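Local coordinates for thiamin pyrophosphokinase family protein (Enterococcus faecalis, PDB 3MEL), which probably transfers a diphosphate group from ATP to thiamine, as a thiamine diphosphokinase, and binds thiamine diphosphate and magnesium, at residues L167-L175 / S189-S200. Numbering follows the deposited sequence.
Sequences LTLRRSKYL and SNEFIEEAAAFS
Leu-167 meets Phe-199 at the rim of its ring: CG stands anti to the backbone N (chi1 173°), which brings CD1 to the ring edge, 4.1 Å from Phe-199 CD1. Strands 167-170 and 196-200 run antiparallel, with 165° between their N-to-C directions. Thr-168 and Ser-200 form a hydrogen-bonded pair, with Thr-168 N 3.0 Å from Ser-200 O and the return bond from Ser-200 N to Thr-168 O. Leu-169 faces Phe-199 in the following non-hydrogen-bonded pair, CB to CB 4.0 Å, while its CD2 passes the amide of Asn-190. Arg-170 N donates to Ala-198 O; in return, Arg-170 O receives Ala-198 N and Ser-172 OG from opposite faces of its carbonyl plane. At Arg-171 the backbone turns to a positive phi (52°), ending the regular pairing, and the guanidinium reaches toward Glu-194, where the modelled NH1 to OE1 salt bridge is doubtful because OE1 crowds the arginine chain. Ile-193 packs against the backbone carbonyls of Arg-171 and Ser-172. Lys-173 N donates to Glu-191 O at 2.8 Å, and the two side chains run alongside each other in the same direction, ending in a long salt bridge, Lys-173 NZ to Glu-191 OE1 3.6 Å. At Tyr-174 the Asn-190 amide is held from both ends: ND2 donates to Tyr-174 O (3.1 Å), and OD1 accepts Glu-191 N and, weakly, Lys-173 N. Tyr-174 OH is hydrogen-bonded to Glu-74 OE1 of the second subunit. Strand 144-148 flanks 196-200 to complete a three-stranded antiparallel sheet, whose Phe-199 packs on Tyr-158 and Val-208 of the large sheet, consistent with the beta-sandwich of the thiamine-binding domain in thiamine pyrophosphokinases.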
ATOM      1  N   LEU A 167     -17.168   8.690 -12.920  1.00 40.77           N
ATOM      2  CA  LEU A 167     -16.649   9.281 -11.693  1.00 41.18           C
ATOM      3  C   LEU A 167     -16.624  10.802 -11.778  1.00 42.13           C
ATOM      4  O   LEU A 167     -15.757  11.375 -12.449  1.00 43.00           O
ATOM      5  CB  LEU A 167     -15.247   8.745 -11.369  1.00 37.79           C
ATOM      6  CG  LEU A 167     -14.551   9.421 -10.184  1.00 34.07           C
ATOM      7  CD1 LEU A 167     -15.438   9.414  -8.971  1.00 32.54           C
ATOM      8  CD2 LEU A 167     -13.232   8.776  -9.882  1.00 32.74           C
ATOM      9  N   THR A 168     -17.579  11.446 -11.104  1.00 40.41           N
ATOM     10  CA  THR A 168     -17.645  12.901 -11.045  1.00 38.78           C
ATOM     11  C   THR A 168     -17.186  13.312  -9.663  1.00 39.73           C
ATOM     12  O   THR A 168     -17.464  12.635  -8.684  1.00 45.58           O
ATOM     13  CB  THR A 168     -19.076  13.433 -11.277  1.00 41.00           C
ATOM     14  OG1 THR A 168     -19.589  12.957 -12.528  1.00 43.65           O
ATOM     15  CG2 THR A 168     -19.081  14.947 -11.298  1.00 44.23           C
ATOM     16  N   LEU A 169     -16.501  14.434  -9.566  1.00 39.96           N
ATOM     17  CA  LEU A 169     -15.809  14.763  -8.339  1.00 38.09           C
ATOM     18  C   LEU A 169     -15.626  16.283  -8.252  1.00 40.04           C
ATOM     19  O   LEU A 169     -14.917  16.873  -9.054  1.00 44.08           O
ATOM     20  CB  LEU A 169     -14.497  13.963  -8.332  1.00 40.14           C
ATOM     21  CG  LEU A 169     -13.138  14.258  -7.699  1.00 40.02           C
ATOM     22  CD1 LEU A 169     -12.172  13.170  -8.118  1.00 31.87           C
ATOM     23  CD2 LEU A 169     -12.599  15.600  -8.127  1.00 38.68           C
ATOM     24  N   ARG A 170     -16.307  16.917  -7.298  1.00 42.86           N
ATOM     25  CA  ARG A 170     -16.301  18.378  -7.174  1.00 42.64           C
ATOM     26  C   ARG A 170     -15.719  18.907  -5.863  1.00 41.04           C
ATOM     27  O   ARG A 170     -15.250  18.148  -5.011  1.00 39.44           O
ATOM     28  CB  ARG A 170     -17.716  18.946  -7.341  1.00 43.16           C
ATOM     29  CG  ARG A 170     -18.311  18.810  -8.736  1.00 45.70           C
ATOM     30  CD  ARG A 170     -17.668  19.765  -9.748  1.00 46.54           C
ATOM     31  NE  ARG A 170     -18.161  19.505 -11.100  1.00 45.39           N
ATOM     32  CZ  ARG A 170     -17.494  18.814 -12.021  1.00 50.73           C
ATOM     33  NH1 ARG A 170     -16.286  18.328 -11.747  1.00 49.00           N
ATOM     34  NH2 ARG A 170     -18.025  18.619 -13.224  1.00 52.24           N
ATOM     35  N   ARG A 171     -15.772  20.231  -5.726  1.00 42.81           N
ATOM     36  CA  ARG A 171     -15.275  20.938  -4.547  1.00 42.56           C
ATOM     37  C   ARG A 171     -13.836  20.568  -4.163  1.00 44.12           C
ATOM     38  O   ARG A 171     -13.414  20.798  -3.028  1.00 47.63           O
ATOM     39  CB  ARG A 171     -16.216  20.743  -3.357  1.00 40.05           C
ATOM     40  CG  ARG A 171     -17.679  21.043  -3.641  1.00 38.44           C
ATOM     41  CD  ARG A 171     -18.351  21.509  -2.363  1.00 49.73           C
ATOM     42  NE  ARG A 171     -19.399  20.620  -1.851  1.00 53.46           N
ATOM     43  CZ  ARG A 171     -19.822  20.613  -0.581  1.00 55.84           C
ATOM     44  NH1 ARG A 171     -19.274  21.427   0.325  1.00 49.29           N
ATOM     45  NH2 ARG A 171     -20.783  19.778  -0.205  1.00 48.88           N
ATOM     46  N   SER A 172     -13.096  19.992  -5.107  1.00 37.60           N
ATOM     47  CA  SER A 172     -11.686  19.677  -4.914  1.00 41.52           C
ATOM     48  C   SER A 172     -10.839  20.730  -5.622  1.00 42.10           C
ATOM     49  O   SER A 172     -11.374  21.607  -6.293  1.00 41.53           O
ATOM     50  CB  SER A 172     -11.360  18.296  -5.498  1.00 40.05           C
ATOM     51  OG  SER A 172     -12.380  17.355  -5.198  1.00 46.32           O
ATOM     52  N   LYS A 173      -9.522  20.636  -5.477  1.00 38.03           N
ATOM     53  CA  LYS A 173      -8.600  21.510  -6.202  1.00 39.50           C
ATOM     54  C   LYS A 173      -8.211  20.865  -7.521  1.00 38.08           C
ATOM     55  O   LYS A 173      -7.240  21.257  -8.142  1.00 41.45           O
ATOM     56  CB  LYS A 173      -7.350  21.800  -5.354  1.00 40.62           C
ATOM     57  CG  LYS A 173      -6.304  22.731  -5.960  1.00 36.56           C
ATOM     58  CD  LYS A 173      -5.014  21.977  -6.256  1.00 43.53           C
ATOM     59  CE  LYS A 173      -3.837  22.912  -6.436  1.00 44.48           C
ATOM     60  NZ  LYS A 173      -3.770  23.908  -5.321  1.00 41.14           N
ATOM     61  N   TYR A 174      -8.979  19.863  -7.926  1.00 40.32           N
ATOM     62  CA  TYR A 174      -8.750  19.100  -9.155  1.00 37.62           C
ATOM     63  C   TYR A 174      -9.993  18.274  -9.372  1.00 37.98           C
ATOM     64  O   TYR A 174     -10.518  17.670  -8.437  1.00 37.01           O
ATOM     65  CB  TYR A 174      -7.564  18.158  -9.037  1.00 33.38           C
ATOM     66  CG  TYR A 174      -6.219  18.828  -9.062  1.00 41.11           C
ATOM     67  CD1 TYR A 174      -5.757  19.460 -10.205  1.00 43.25           C
ATOM     68  CD2 TYR A 174      -5.395  18.805  -7.949  1.00 45.42           C
ATOM     69  CE1 TYR A 174      -4.515  20.068 -10.232  1.00 50.39           C
ATOM     70  CE2 TYR A 174      -4.154  19.414  -7.963  1.00 49.77           C
ATOM     71  CZ  TYR A 174      -3.720  20.046  -9.106  1.00 54.41           C
ATOM     72  OH  TYR A 174      -2.481  20.649  -9.120  1.00 64.45           O
ATOM     73  N   LEU A 175     -10.476  18.247 -10.603  1.00 37.31           N
ATOM     74  CA  LEU A 175     -11.778  17.667 -10.851  1.00 36.20           C
ATOM     75  C   LEU A 175     -11.706  16.534 -11.857  1.00 35.72           C
ATOM     76  O   LEU A 175     -10.785  16.457 -12.680  1.00 33.17           O
ATOM     77  CB  LEU A 175     -12.756  18.747 -11.335  1.00 39.88           C
ATOM     78  CG  LEU A 175     -12.818  20.099 -10.604  1.00 41.79           C
ATOM     79  CD1 LEU A 175     -13.881  20.987 -11.243  1.00 40.34           C
ATOM     80  CD2 LEU A 175     -13.080  19.945  -9.113  1.00 37.90           C
ATOM     81  N   SER A 189      -2.893  13.220  -4.275  1.00 36.25           N
ATOM     82  CA  SER A 189      -2.403  14.599  -4.145  1.00 37.51           C
ATOM     83  C   SER A 189      -3.415  15.670  -4.554  1.00 33.25           C
ATOM     84  O   SER A 189      -3.061  16.806  -4.820  1.00 37.21           O
ATOM     85  CB  SER A 189      -1.074  14.783  -4.879  1.00 34.76           C
ATOM     86  OG  SER A 189      -0.171  13.734  -4.534  1.00 40.23           O
ATOM     87  N   ASN A 190      -4.683  15.302  -4.579  1.00 34.53           N
ATOM     88  CA  ASN A 190      -5.738  16.294  -4.670  1.00 36.82           C
ATOM     89  C   ASN A 190      -5.816  17.089  -3.354  1.00 35.23           C
ATOM     90  O   ASN A 190      -5.255  16.674  -2.348  1.00 33.47           O
ATOM     91  CB  ASN A 190      -7.066  15.609  -4.981  1.00 34.44           C
ATOM     92  CG  ASN A 190      -8.044  16.535  -5.633  1.00 38.83           C
ATOM     93  OD1 ASN A 190      -7.884  17.748  -5.564  1.00 40.87           O
ATOM     94  ND2 ASN A 190      -9.062  15.979  -6.279  1.00 39.36           N
ATOM     95  N   GLU A 191      -6.486  18.239  -3.368  1.00 38.19           N
ATOM     96  CA  GLU A 191      -6.639  19.061  -2.162  1.00 33.57           C
ATOM     97  C   GLU A 191      -8.075  19.536  -1.958  1.00 35.21           C
ATOM     98  O   GLU A 191      -8.865  19.625  -2.897  1.00 34.15           O
ATOM     99  CB  GLU A 191      -5.709  20.269  -2.190  1.00 30.80           C
ATOM    100  CG  GLU A 191      -4.236  19.944  -2.190  1.00 32.98           C
ATOM    101  CD  GLU A 191      -3.374  21.191  -2.326  1.00 36.77           C
ATOM    102  OE1 GLU A 191      -3.907  22.301  -2.145  1.00 47.21           O
ATOM    103  OE2 GLU A 191      -2.164  21.077  -2.610  1.00 39.90           O
ATOM    104  N   PHE A 192      -8.404  19.822  -0.703  1.00 38.54           N
ATOM    105  CA  PHE A 192      -9.672  20.437  -0.362  1.00 38.60           C
ATOM    106  C   PHE A 192      -9.581  21.924  -0.647  1.00 49.27           C
ATOM    107  O   PHE A 192      -8.553  22.549  -0.372  1.00 49.03           O
ATOM    108  CB  PHE A 192      -9.970  20.240   1.116  1.00 39.73           C
ATOM    109  CG  PHE A 192     -10.429  18.859   1.461  1.00 39.20           C
ATOM    110  CD1 PHE A 192     -11.774  18.522   1.377  1.00 38.24           C
ATOM    111  CD2 PHE A 192      -9.519  17.888   1.869  1.00 34.39           C
ATOM    112  CE1 PHE A 192     -12.206  17.251   1.694  1.00 37.77           C
ATOM    113  CE2 PHE A 192      -9.946  16.609   2.188  1.00 31.41           C
ATOM    114  CZ  PHE A 192     -11.290  16.289   2.097  1.00 34.55           C
ATOM    115  N   ILE A 193     -10.643  22.497  -1.206  1.00 49.60           N
ATOM    116  CA  ILE A 193     -10.722  23.946  -1.290  1.00 51.00           C
ATOM    117  C   ILE A 193     -11.649  24.478  -0.188  1.00 57.46           C
ATOM    118  O   ILE A 193     -11.446  25.576   0.336  1.00 59.56           O
ATOM    119  CB  ILE A 193     -11.122  24.458  -2.700  1.00 51.47           C
ATOM    120  CG1 ILE A 193     -12.459  23.868  -3.143  1.00 50.93           C
ATOM    121  CG2 ILE A 193     -10.022  24.157  -3.729  1.00 43.77           C
ATOM    122  CD1 ILE A 193     -12.876  24.331  -4.533  1.00 49.98           C
ATOM    123  N   GLU A 194     -12.646  23.679   0.184  1.00 55.24           N
ATOM    124  CA  GLU A 194     -13.512  24.023   1.307  1.00 57.62           C
ATOM    125  C   GLU A 194     -13.202  23.115   2.500  1.00 59.81           C
ATOM    126  O   GLU A 194     -12.085  22.607   2.634  1.00 57.46           O
ATOM    127  CB  GLU A 194     -14.984  23.876   0.916  1.00 55.81           C
ATOM    128  CG  GLU A 194     -15.385  24.638  -0.339  1.00 57.87           C
ATOM    129  CD  GLU A 194     -16.778  24.266  -0.810  1.00 60.78           C
ATOM    130  OE1 GLU A 194     -17.294  23.214  -0.354  1.00 54.69           O
ATOM    131  OE2 GLU A 194     -17.351  25.027  -1.627  1.00 53.91           O
ATOM    132  N   GLU A 195     -14.196  22.903   3.357  1.00 54.30           N
ATOM    133  CA  GLU A 195     -14.039  21.983   4.471  1.00 53.11           C
ATOM    134  C   GLU A 195     -14.593  20.612   4.085  1.00 51.09           C
ATOM    135  O   GLU A 195     -14.525  19.643   4.861  1.00 47.77           O
ATOM    136  CB  GLU A 195     -14.746  22.530   5.717  1.00 61.79           C
ATOM    137  CG  GLU A 195     -14.309  23.952   6.102  1.00 67.76           C
ATOM    138  CD  GLU A 195     -12.795  24.094   6.240  1.00 66.91           C
ATOM    139  OE1 GLU A 195     -12.197  23.350   7.057  1.00 64.72           O
ATOM    140  OE2 GLU A 195     -12.208  24.955   5.536  1.00 66.03           O
ATOM    141  N   ALA A 196     -15.144  20.532   2.879  1.00 42.72           N
ATOM    142  CA  ALA A 196     -15.731  19.293   2.412  1.00 42.73           C
ATOM    143  C   ALA A 196     -15.593  19.221   0.918  1.00 45.01           C
ATOM    144  O   ALA A 196     -15.662  20.241   0.239  1.00 49.65           O
ATOM    145  CB  ALA A 196     -17.198  19.204   2.806  1.00 39.44           C
ATOM    146  N   ALA A 197     -15.391  18.013   0.405  1.00 42.28           N
ATOM    147  CA  ALA A 197     -15.406  17.794  -1.031  1.00 40.10           C
ATOM    148  C   ALA A 197     -16.597  16.903  -1.331  1.00 37.74           C
ATOM    149  O   ALA A 197     -17.276  16.452  -0.416  1.00 35.04           O
ATOM    150  CB  ALA A 197     -14.123  17.165  -1.483  1.00 34.73           C
ATOM    151  N   ALA A 198     -16.880  16.679  -2.606  1.00 37.90           N
ATOM    152  CA  ALA A 198     -17.943  15.755  -2.969  1.00 39.35           C
ATOM    153  C   ALA A 198     -17.570  14.957  -4.218  1.00 39.19           C
ATOM    154  O   ALA A 198     -16.696  15.368  -4.982  1.00 38.52           O
ATOM    155  CB  ALA A 198     -19.252  16.493  -3.163  1.00 36.71           C
ATOM    156  N   PHE A 199     -18.214  13.803  -4.403  1.00 39.04           N
ATOM    157  CA  PHE A 199     -17.947  12.941  -5.552  1.00 39.04           C
ATOM    158  C   PHE A 199     -19.010  11.865  -5.682  1.00 40.46           C
ATOM    159  O   PHE A 199     -19.696  11.533  -4.717  1.00 39.69           O
ATOM    160  CB  PHE A 199     -16.581  12.271  -5.422  1.00 37.25           C
ATOM    161  CG  PHE A 199     -16.576  11.068  -4.509  1.00 34.93           C
ATOM    162  CD1 PHE A 199     -16.609   9.781  -5.033  1.00 36.36           C
ATOM    163  CD2 PHE A 199     -16.537  11.225  -3.124  1.00 38.32           C
ATOM    164  CE1 PHE A 199     -16.599   8.660  -4.196  1.00 36.96           C
ATOM    165  CE2 PHE A 199     -16.523  10.106  -2.267  1.00 38.86           C
ATOM    166  CZ  PHE A 199     -16.555   8.822  -2.805  1.00 33.91           C
ATOM    167  N   SER A 200     -19.127  11.304  -6.882  1.00 40.68           N
ATOM    168  CA  SER A 200     -20.093  10.243  -7.136  1.00 41.17           C
ATOM    169  C   SER A 200     -19.633   9.325  -8.265  1.00 41.81           C
ATOM    170  O   SER A 200     -18.743   9.680  -9.045  1.00 43.06           O
ATOM    171  CB  SER A 200     -21.492  10.813  -7.419  1.00 44.62           C
ATOM    172  OG  SER A 200     -21.419  12.070  -8.071  1.00 51.68           O
TER